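Long-range contacts in heptaprenyl diphosphate synthase (HEPPP synthase) subunit 1 family protein (Staphylococcus aureus, PDB 5H9D), which probably serves as the small partner subunit of a two-chain prenyltransferase that makes heptaprenyl diphosphate, a precursor of the menaquinone side chain: residues E21-N26 against H65-S70; K99-I104 against T130-I135; S109-Q114 against K166-S171. All blocks are in the same frame, centred on the assembly; numbering follows the deposited sequence.

Interaction 1: residues E21-N26 against H65-S70; sequences EYESIN and HLSKHS
Glu21 meets His69 through its backbone, not its carboxylate. His69 NE2 donates a weak hydrogen bond to Glu21 O, 3.4 Å long and bent to 138° at the hydrogen. The imidazole also has Tyr22 beside it: Tyr22 CA lies at the ring edge, 4.2 Å from His69 NE2. The phenol of Tyr22 leads away and packs on Ile73 of helix 70-88. The same imidazole meets the ring of Phe148 of the farnesyl pyrophosphate synthetase chain.

Glu23 carries most of the contact. CG stands anti to the backbone N (chi1 -153°) and the chain then bends, which brings the carboxylate to the start of the turn. Ser67 N donates to Glu23 OE1 at 3.2 Å and meets it nearly along the C-O axis. Leu66 lies against the stem of the glutamate, with Leu66 CD2 3.6 Å from Glu23 CG. Ser70 OG is also 3.2 Å from Glu23 OE1.

Ser67 to Ser70 form a type I beta turn between helix 43-65 and helix 70-88. The two hydroxyls tie it together. Ser70 OG donates to Ser67 O at 2.6 Å, from above the carbonyl plane. Ser67 OG in turn donates to Ser70 OG at 3.0 Å. Beyond Glu23, Ile25 packs on helices 43-65 and 70-88.

The N-H of Ser67 is thus the one donor given to Glu23 OE1 across the two segments. Ser70 OG, its proton spent inside the turn, would probably add little to balance the charge, in keeping with a surface attachment of the loop between helix 4-15 and helix 29-32.

Interaction 2: residues K99-I104 against T130-I135; sequences KAIVEI and TLFPYI
Leu131 and Phe132 form the tight part of this contact, against Ala100, Ile101 and Ile104. Leu131 points at the facing helix, and its CG lies 3.9 Å from Ala100 CB. Its CD2 branch goes on between Glu103 and Ile104. The side chains of Leu131 and Ile104 run past each other in opposite directions.

Phe132 starts off to one side, but its ring reaches across. CG stands anti to the carbonyl carbon (chi1 -68°), and the far end of the ring lies among three residues. Ala100 CB sits at the ring edge, near its plane, 4.0 Å from Phe132 CE1. Ile101 crosses the phenylalanine at about a right angle, with Ile101 CG1 3.7 Å from Phe132 CE1. Ile104 CG1 comes obliquely to Phe132 CZ, also at 3.7 Å. Cys48, Ile51 and Met55 of helix 43-65 pack on Phe132 too.

The two segments belong to successive antiparallel helices, 91-112 and 118-140, a helical hairpin in an all-helical chain. The axes of segments 99-104 and 130-135 approach to 10.0 Å, and their directions differ by 168°. The all-helical build agrees with membership of the terpene synthase clan. Helix 118-140 is kinked here: Pro133 has no N-H to give, and the N of Phe132 makes no bond to the turn before.

The other flank is looser and more polar. Lys99 is partly exposed, and its NZ makes a salt bridge to Glu103 OE1 at 2.6 Å, within its own helix. Glu103 OE1 merely packs on the opposite helix, 3.7 Å from Leu131 CD2. The second carboxylate oxygen, OE2, makes a salt bridge to Lys127. Ile135, partly exposed, packs on Phe93, Glu96 and Ile97, earlier on helix 91-112.

Interaction 3: residues S109-Q114 against K166-S171; sequences SSLHHQ and KKYNQS
The backbones come nearest at His112 and Ser171, whose CA atoms are 6.1 Å apart, just where helix 91-112 ends in a Schellman motif with Gln114 at positive phi. Leu111, on the helix, points at the loop. Its CD1 branch lies 3.8 Å from Tyr168 CD2, oblique to the ring. Tyr168 OH is held by a hydrogen bond to Glu129, while Ile125 and Ile128 of helix 118-140 pack on the same tyrosine.

His112 has CG anti to the backbone N (chi1 -175°), which swings the imidazole toward Gln170. Gln170 OE1 lies at the ring edge, 3.8 Å from His112 CD2, with the amide and ring planes 63° apart. That oxygen also takes part in a weak hydrogen bond with Thr104 of the farnesyl pyrophosphate synthetase chain. Gln114 bends back, and its NE2 gives a weak hydrogen bond to His112 O at 3.5 Å. Gln114 NE2 also rests 3.9 Å from Ser171 CB.

No hydrogen bond joins the two segments. The Tyr168 hydroxyl bonds to Glu129 instead, and His113 bonds to Ser109 O within 109-114. The segments therefore meet by packing, apolar at Leu111 and Tyr168 and polar but loose at His112.

Interaction 1 comes first along the chain and closes before the others open. Interactions 2 and 3 cross along the chain, because their segments alternate in sequence, and both use helix 91-112. Their centres are about 17 Å apart and their nearest atoms about 5 Å. Interaction 1 lies at the surface, with its centre about 24 Å from that of interaction 2 and about 20 Å from that of interaction 3. Only interaction 2 is wholly buried, near the middle of the chain. Each contact has residues that touch the farnesyl pyrophosphate synthetase chain. The three therefore link the packing of the helical core, its end and a surface loop to the subunit interface.

Interaction 1: residues E21-N26 against H65-S70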
loop_
_atom_site.group_PDB
_atom_site.type_symbol
_atom_site.label_atom_id
_atom_site.label_comp_id
_atom_site.label_asym_id
_atom_site.label_seq_id
_atom_site.Cartn_x
_atom_site.Cartn_y
_atom_site.Cartn_z
ATOM N N GLU C 21 -9.319 15.472 -10.138
ATOM C CA GLU C 21 -9.571 14.837 -11.436
ATOM C C GLU C 21 -8.880 13.493 -11.693
ATOM O O GLU C 21 -7.655 13.436 -11.833
ATOM C CB GLU C 21 -9.195 15.789 -12.578
ATOM C CG GLU C 21 -9.549 17.250 -12.345
ATOM C CD GLU C 21 -8.303 18.113 -12.184
ATOM O OE1 GLU C 21 -7.520 18.223 -13.169
ATOM O OE2 GLU C 21 -8.107 18.666 -11.072
ATOM N N TYR C 22 -9.670 12.422 -11.796
ATOM C CA TYR C 22 -9.119 11.095 -12.063
ATOM C C TYR C 22 -9.336 10.615 -13.502
ATOM O O TYR C 22 -10.426 10.755 -14.064
ATOM C CB TYR C 22 -9.682 10.082 -11.066
ATOM C CG TYR C 22 -11.185 10.026 -10.939
ATOM C CD1 TYR C 22 -11.963 9.336 -11.865
ATOM C CD2 TYR C 22 -11.821 10.587 -9.833
ATOM C CE1 TYR C 22 -13.341 9.195 -11.681
ATOM C CE2 TYR C 22 -13.194 10.457 -9.641
ATOM C CZ TYR C 22 -13.946 9.756 -10.564
ATOM O OH TYR C 22 -15.295 9.591 -10.342
ATOM N N GLU C 23 -8.289 10.030 -14.083
ATOM C CA GLU C 23 -8.293 9.557 -15.472
ATOM C C GLU C 23 -9.523 8.851 -16.084
ATOM O O GLU C 23 -10.373 9.531 -16.674
ATOM C CB GLU C 23 -7.039 8.710 -15.738
ATOM C CG GLU C 23 -6.580 8.713 -17.206
ATOM C CD GLU C 23 -5.319 9.543 -17.441
ATOM O OE1 GLU C 23 -4.260 9.168 -16.898
ATOM O OE2 GLU C 23 -5.382 10.563 -18.165
ATOM N N SER C 24 -9.642 7.522 -15.960
ATOM C CA SER C 24 -10.767 6.813 -16.607
ATOM C C SER C 24 -11.484 5.684 -15.859
ATOM O O SER C 24 -12.551 5.882 -15.283
ATOM C CB SER C 24 -10.304 6.236 -17.951
ATOM O OG SER C 24 -9.371 7.073 -18.613
ATOM N N ILE C 25 -10.912 4.484 -15.943
ATOM C CA ILE C 25 -11.430 3.262 -15.312
ATOM C C ILE C 25 -12.473 2.449 -16.106
ATOM O O ILE C 25 -13.665 2.590 -15.848
ATOM C CB ILE C 25 -12.069 3.532 -13.921
ATOM C CG1 ILE C 25 -11.115 4.303 -13.020
ATOM C CG2 ILE C 25 -12.387 2.215 -13.243
ATOM C CD1 ILE C 25 -11.701 4.653 -11.688
ATOM N N ASN C 26 -12.045 1.596 -17.047
ATOM C CA ASN C 26 -12.990 0.748 -17.789
ATOM C C ASN C 26 -13.407 -0.370 -16.834
ATOM O O ASN C 26 -12.568 -0.957 -16.169
ATOM C CB ASN C 26 -12.339 0.098 -19.007
ATOM C CG ASN C 26 -11.752 1.104 -19.971
ATOM O OD1 ASN C 26 -12.011 2.310 -19.886
ATOM N ND2 ASN C 26 -10.957 0.607 -20.913
ATOM N N HIS C 65 -0.522 5.104 -21.537
ATOM C CA HIS C 65 0.312 6.198 -21.037
ATOM C C HIS C 65 -0.377 7.111 -20.028
ATOM O O HIS C 65 -0.102 8.301 -19.983
ATOM C CB HIS C 65 0.846 7.052 -22.186
ATOM C CG HIS C 65 1.974 6.420 -22.934
ATOM N ND1 HIS C 65 1.829 5.253 -23.655
ATOM C CD2 HIS C 65 3.266 6.795 -23.082
ATOM C CE1 HIS C 65 2.981 4.938 -24.216
ATOM N NE2 HIS C 65 3.871 5.856 -23.885
ATOM N N LEU C 66 -1.276 6.556 -19.223
ATOM C CA LEU C 66 -1.946 7.346 -18.208
ATOM C C LEU C 66 -0.868 7.831 -17.224
ATOM O O LEU C 66 0.169 7.177 -17.039
ATOM C CB LEU C 66 -2.975 6.489 -17.479
ATOM C CG LEU C 66 -3.886 5.654 -18.385
ATOM C CD1 LEU C 66 -4.820 4.809 -17.521
ATOM C CD2 LEU C 66 -4.685 6.553 -19.317
ATOM N N SER C 67 -1.101 8.985 -16.601
ATOM C CA SER C 67 -0.144 9.536 -15.644
ATOM C C SER C 67 0.117 8.557 -14.518
ATOM O O SER C 67 -0.609 7.587 -14.337
ATOM C CB SER C 67 -0.665 10.845 -15.048
ATOM O OG SER C 67 -1.875 10.629 -14.342
ATOM N N LYS C 68 1.155 8.829 -13.748
ATOM C CA LYS C 68 1.510 7.973 -12.629
ATOM C C LYS C 68 0.462 8.016 -11.515
ATOM O O LYS C 68 0.124 6.987 -10.940
ATOM C CB LYS C 68 2.877 8.394 -12.113
ATOM C CG LYS C 68 4.026 7.992 -13.034
ATOM C CD LYS C 68 3.698 8.103 -14.516
ATOM C CE LYS C 68 4.904 7.710 -15.354
ATOM N NZ LYS C 68 6.070 8.595 -15.038
ATOM N N HIS C 69 -0.058 9.205 -11.222
ATOM C CA HIS C 69 -1.074 9.381 -10.199
ATOM C C HIS C 69 -2.233 8.432 -10.466
ATOM O O HIS C 69 -3.060 8.185 -9.599
ATOM C CB HIS C 69 -1.551 10.843 -10.186
ATOM C CG HIS C 69 -3.040 11.021 -10.338
ATOM N ND1 HIS C 69 -3.933 10.796 -9.310
ATOM C CD2 HIS C 69 -3.787 11.384 -11.410
ATOM C CE1 HIS C 69 -5.162 11.005 -9.742
ATOM N NE2 HIS C 69 -5.101 11.362 -11.014
ATOM N N SER C 70 -2.288 7.891 -11.668
ATOM C CA SER C 70 -3.337 6.939 -12.001
ATOM C C SER C 70 -3.180 5.625 -11.201
ATOM O O SER C 70 -4.163 4.914 -10.935
ATOM C CB SER C 70 -3.284 6.662 -13.493
ATOM O OG SER C 70 -3.195 7.890 -14.184
#

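Interaction 2: residues K99-I104 against T130-I135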
loop_
_atom_site.group_PDB
_atom_site.type_symbol
_atom_site.label_atom_id
_atom_site.label_comp_id
_atom_site.label_asym_id
_atom_site.label_seq_id
_atom_site.Cartn_x
_atom_site.Cartn_y
_atom_site.Cartn_z
ATOM N N LYS C 99 -4.307 -16.207 -3.768
ATOM C CA LYS C 99 -3.392 -17.163 -4.395
ATOM C C LYS C 99 -3.471 -16.897 -5.908
ATOM O O LYS C 99 -2.485 -17.055 -6.643
ATOM C CB LYS C 99 -3.832 -18.598 -4.071
ATOM C CG LYS C 99 -3.149 -19.698 -4.892
ATOM C CD LYS C 99 -4.166 -20.656 -5.625
ATOM C CE LYS C 99 -4.854 -20.050 -6.895
ATOM N NZ LYS C 99 -3.936 -19.694 -8.035
ATOM N N ALA C 100 -4.657 -16.470 -6.349
ATOM C CA ALA C 100 -4.922 -16.158 -7.750
ATOM C C ALA C 100 -4.318 -14.810 -8.147
ATOM O O ALA C 100 -3.728 -14.687 -9.242
ATOM C CB ALA C 100 -6.435 -16.166 -8.022
ATOM N N ILE C 101 -4.456 -13.806 -7.280
ATOM C CA ILE C 101 -3.881 -12.517 -7.581
ATOM C C ILE C 101 -2.349 -12.590 -7.769
ATOM O O ILE C 101 -1.829 -12.068 -8.752
ATOM C CB ILE C 101 -4.237 -11.457 -6.497
ATOM C CG1 ILE C 101 -5.758 -11.225 -6.474
ATOM C CG2 ILE C 101 -3.596 -10.112 -6.852
ATOM C CD1 ILE C 101 -6.233 -10.314 -5.379
ATOM N N VAL C 102 -1.609 -13.236 -6.870
ATOM C CA VAL C 102 -0.162 -13.271 -7.106
ATOM C C VAL C 102 0.142 -14.011 -8.401
ATOM O O VAL C 102 1.041 -13.629 -9.125
ATOM C CB VAL C 102 0.710 -13.877 -5.882
ATOM C CG1 VAL C 102 -0.146 -14.204 -4.690
ATOM C CG2 VAL C 102 1.529 -15.065 -6.334
ATOM N N GLU C 103 -0.631 -15.038 -8.715
ATOM C CA GLU C 103 -0.407 -15.797 -9.945
ATOM C C GLU C 103 -0.654 -14.982 -11.216
ATOM O O GLU C 103 0.147 -14.986 -12.168
ATOM C CB GLU C 103 -1.285 -17.039 -9.948
ATOM C CG GLU C 103 -1.260 -17.765 -11.267
ATOM C CD GLU C 103 -1.789 -19.171 -11.169
ATOM O OE1 GLU C 103 -2.715 -19.393 -10.353
ATOM O OE2 GLU C 103 -1.281 -20.043 -11.918
ATOM N N ILE C 104 -1.796 -14.299 -11.235
ATOM C CA ILE C 104 -2.127 -13.440 -12.366
ATOM C C ILE C 104 -0.943 -12.512 -12.598
ATOM O O ILE C 104 -0.460 -12.401 -13.731
ATOM C CB ILE C 104 -3.372 -12.601 -12.072
ATOM C CG1 ILE C 104 -4.616 -13.502 -12.084
ATOM C CG2 ILE C 104 -3.490 -11.474 -13.068
ATOM C CD1 ILE C 104 -4.718 -14.441 -13.313
ATOM N N THR C 130 -9.819 -15.827 -16.919
ATOM C CA THR C 130 -10.915 -16.551 -16.267
ATOM C C THR C 130 -10.746 -16.818 -14.774
ATOM O O THR C 130 -11.726 -16.994 -14.055
ATOM C CB THR C 130 -11.127 -17.945 -16.943
ATOM O OG1 THR C 130 -9.905 -18.703 -16.879
ATOM C CG2 THR C 130 -11.539 -17.786 -18.397
ATOM N N LEU C 131 -9.491 -16.855 -14.329
ATOM C CA LEU C 131 -9.128 -17.133 -12.943
ATOM C C LEU C 131 -9.961 -16.428 -11.892
ATOM O O LEU C 131 -10.496 -17.095 -11.012
ATOM C CB LEU C 131 -7.656 -16.819 -12.735
ATOM C CG LEU C 131 -6.911 -17.538 -11.608
ATOM C CD1 LEU C 131 -7.161 -19.050 -11.692
ATOM C CD2 LEU C 131 -5.406 -17.222 -11.709
ATOM N N PHE C 132 -10.104 -15.106 -11.947
ATOM C CA PHE C 132 -10.911 -14.476 -10.910
ATOM C C PHE C 132 -12.348 -14.952 -10.904
ATOM O O PHE C 132 -12.862 -15.317 -9.860
ATOM C CB PHE C 132 -10.865 -12.952 -10.988
ATOM C CG PHE C 132 -9.521 -12.383 -10.643
ATOM C CD1 PHE C 132 -8.695 -13.040 -9.726
ATOM C CD2 PHE C 132 -9.057 -11.222 -11.265
ATOM C CE1 PHE C 132 -7.434 -12.560 -9.440
ATOM C CE2 PHE C 132 -7.792 -10.735 -10.979
ATOM C CZ PHE C 132 -6.976 -11.410 -10.063
ATOM N N PRO C 133 -13.027 -14.934 -12.057
ATOM C CA PRO C 133 -14.413 -15.413 -12.006
ATOM C C PRO C 133 -14.490 -16.916 -11.745
ATOM O O PRO C 133 -15.331 -17.366 -10.970
ATOM C CB PRO C 133 -14.989 -15.005 -13.368
ATOM C CG PRO C 133 -13.793 -14.816 -14.233
ATOM C CD PRO C 133 -12.758 -14.220 -13.315
ATOM N N TYR C 134 -13.598 -17.689 -12.367
ATOM C CA TYR C 134 -13.582 -19.137 -12.174
ATOM C C TYR C 134 -13.602 -19.493 -10.707
ATOM O O TYR C 134 -14.454 -20.267 -10.284
ATOM C CB TYR C 134 -12.348 -19.779 -12.832
ATOM C CG TYR C 134 -12.112 -21.243 -12.454
ATOM C CD1 TYR C 134 -11.590 -21.589 -11.205
ATOM C CD2 TYR C 134 -12.427 -22.279 -13.337
ATOM C CE1 TYR C 134 -11.392 -22.925 -10.842
ATOM C CE2 TYR C 134 -12.230 -23.628 -12.981
ATOM C CZ TYR C 134 -11.715 -23.937 -11.729
ATOM O OH TYR C 134 -11.537 -25.248 -11.346
ATOM N N ILE C 135 -12.676 -18.938 -9.927
ATOM C CA ILE C 135 -12.620 -19.260 -8.502
ATOM C C ILE C 135 -13.693 -18.533 -7.670
ATOM O O ILE C 135 -14.041 -18.985 -6.583
ATOM C CB ILE C 135 -11.175 -19.002 -7.873
ATOM C CG1 ILE C 135 -11.120 -17.658 -7.177
ATOM C CG2 ILE C 135 -10.101 -18.995 -8.927
ATOM C CD1 ILE C 135 -11.494 -17.736 -5.754
#

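Interaction 3: residues S109-Q114 against K166-S171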
loop_
_atom_site.group_PDB
_atom_site.type_symbol
_atom_site.label_atom_id
_atom_site.label_comp_id
_atom_site.label_asym_id
_atom_site.label_seq_id
_atom_site.Cartn_x
_atom_site.Cartn_y
_atom_site.Cartn_z
ATOM N N SER C 109 3.916 -10.780 -15.590
ATOM C CA SER C 109 5.348 -10.482 -15.574
ATOM C C SER C 109 6.087 -11.392 -16.561
ATOM O O SER C 109 6.969 -10.948 -17.315
ATOM C CB SER C 109 5.927 -10.687 -14.181
ATOM O OG SER C 109 7.307 -10.395 -14.173
ATOM N N SER C 110 5.726 -12.668 -16.536
ATOM C CA SER C 110 6.325 -13.628 -17.418
ATOM C C SER C 110 6.065 -13.261 -18.889
ATOM O O SER C 110 6.953 -13.399 -19.736
ATOM C CB SER C 110 5.776 -15.024 -17.092
ATOM O OG SER C 110 6.301 -15.521 -15.874
ATOM N N LEU C 111 4.855 -12.805 -19.199
ATOM C CA LEU C 111 4.523 -12.408 -20.576
ATOM C C LEU C 111 5.324 -11.180 -20.973
ATOM O O LEU C 111 5.934 -11.135 -22.029
ATOM C CB LEU C 111 3.016 -12.114 -20.735
ATOM C CG LEU C 111 2.112 -13.357 -20.768
ATOM C CD1 LEU C 111 0.650 -12.937 -20.779
ATOM C CD2 LEU C 111 2.449 -14.213 -22.009
ATOM N N HIS C 112 5.335 -10.192 -20.102
ATOM C CA HIS C 112 6.075 -8.984 -20.368
ATOM C C HIS C 112 7.556 -9.303 -20.648
ATOM O O HIS C 112 8.143 -8.744 -21.583
ATOM C CB HIS C 112 5.931 -8.015 -19.173
ATOM C CG HIS C 112 6.561 -6.677 -19.401
ATOM N ND1 HIS C 112 7.848 -6.377 -19.001
ATOM C CD2 HIS C 112 6.119 -5.591 -20.077
ATOM C CE1 HIS C 112 8.176 -5.171 -19.427
ATOM N NE2 HIS C 112 7.143 -4.673 -20.083
ATOM N N HIS C 113 8.146 -10.209 -19.867
ATOM C CA HIS C 113 9.556 -10.544 -20.030
ATOM C C HIS C 113 9.909 -11.625 -21.055
ATOM O O HIS C 113 10.962 -12.279 -20.939
ATOM C CB HIS C 113 10.174 -10.913 -18.674
ATOM C CG HIS C 113 10.284 -9.757 -17.723
ATOM N ND1 HIS C 113 9.349 -9.505 -16.743
ATOM C CD2 HIS C 113 11.189 -8.748 -17.648
ATOM C CE1 HIS C 113 9.670 -8.386 -16.109
ATOM N NE2 HIS C 113 10.781 -7.908 -16.639
ATOM N N GLN C 114 9.049 -11.787 -22.066
ATOM C CA GLN C 114 9.265 -12.768 -23.130
ATOM C C GLN C 114 9.812 -14.074 -22.531
ATOM O O GLN C 114 10.778 -14.657 -23.048
ATOM C CB GLN C 114 10.292 -12.243 -24.144
ATOM C CG GLN C 114 10.169 -10.794 -24.516
ATOM C CD GLN C 114 8.971 -10.521 -25.373
ATOM O OE1 GLN C 114 9.014 -10.663 -26.597
ATOM N NE2 GLN C 114 7.875 -10.141 -24.732
ATOM N N LYS C 166 -5.236 -7.233 -25.343
ATOM C CA LYS C 166 -5.021 -7.324 -23.902
ATOM C C LYS C 166 -4.658 -6.070 -23.138
ATOM O O LYS C 166 -5.462 -5.574 -22.367
ATOM C CB LYS C 166 -3.933 -8.356 -23.634
ATOM C CG LYS C 166 -4.365 -9.789 -23.827
ATOM C CD LYS C 166 -5.132 -10.013 -25.118
ATOM C CE LYS C 166 -5.705 -11.422 -25.134
ATOM N NZ LYS C 166 -6.497 -11.682 -23.893
ATOM N N LYS C 167 -3.434 -5.593 -23.352
ATOM C CA LYS C 167 -2.843 -4.417 -22.688
ATOM C C LYS C 167 -1.652 -5.035 -21.976
ATOM O O LYS C 167 -0.565 -4.450 -21.922
ATOM C CB LYS C 167 -3.775 -3.765 -21.656
ATOM C CG LYS C 167 -3.922 -4.562 -20.374
ATOM C CD LYS C 167 -5.306 -4.399 -19.765
ATOM C CE LYS C 167 -5.465 -5.287 -18.534
ATOM N NZ LYS C 167 -5.186 -6.728 -18.793
ATOM N N TYR C 168 -1.874 -6.230 -21.421
ATOM C CA TYR C 168 -0.794 -6.959 -20.778
ATOM C C TYR C 168 -0.013 -7.681 -21.893
ATOM O O TYR C 168 1.107 -8.174 -21.679
ATOM C CB TYR C 168 -1.318 -7.943 -19.707
ATOM C CG TYR C 168 -2.282 -9.016 -20.162
ATOM C CD1 TYR C 168 -3.631 -8.952 -19.834
ATOM C CD2 TYR C 168 -1.842 -10.093 -20.916
ATOM C CE1 TYR C 168 -4.516 -9.931 -20.254
ATOM C CE2 TYR C 168 -2.714 -11.080 -21.346
ATOM C CZ TYR C 168 -4.054 -10.999 -21.022
ATOM O OH TYR C 168 -4.928 -11.950 -21.526
ATOM N N ASN C 169 -0.605 -7.719 -23.091
ATOM C CA ASN C 169 0.051 -8.320 -24.247
ATOM C C ASN C 169 0.827 -7.193 -24.973
ATOM O O ASN C 169 1.391 -7.397 -26.041
ATOM C CB ASN C 169 -0.975 -9.002 -25.185
ATOM C CG ASN C 169 -0.979 -10.558 -25.066
ATOM O OD1 ASN C 169 -2.001 -11.165 -24.733
ATOM N ND2 ASN C 169 0.161 -11.192 -25.359
ATOM N N GLN C 170 0.872 -6.011 -24.357
ATOM C CA GLN C 170 1.588 -4.838 -24.890
ATOM C C GLN C 170 2.932 -5.123 -25.606
ATOM O O GLN C 170 3.158 -4.629 -26.698
ATOM C CB GLN C 170 1.806 -3.796 -23.755
ATOM C CG GLN C 170 3.285 -3.400 -23.474
ATOM C CD GLN C 170 3.507 -2.576 -22.175
ATOM O OE1 GLN C 170 3.459 -3.100 -21.049
ATOM N NE2 GLN C 170 3.760 -1.282 -22.345
ATOM N N SER C 171 3.824 -5.902 -25.007
ATOM C CA SER C 171 5.112 -6.180 -25.648
ATOM C C SER C 171 5.052 -7.198 -26.795
ATOM O O SER C 171 6.091 -7.604 -27.325
ATOM C CB SER C 171 6.139 -6.650 -24.613
ATOM O OG SER C 171 6.958 -5.581 -24.162
#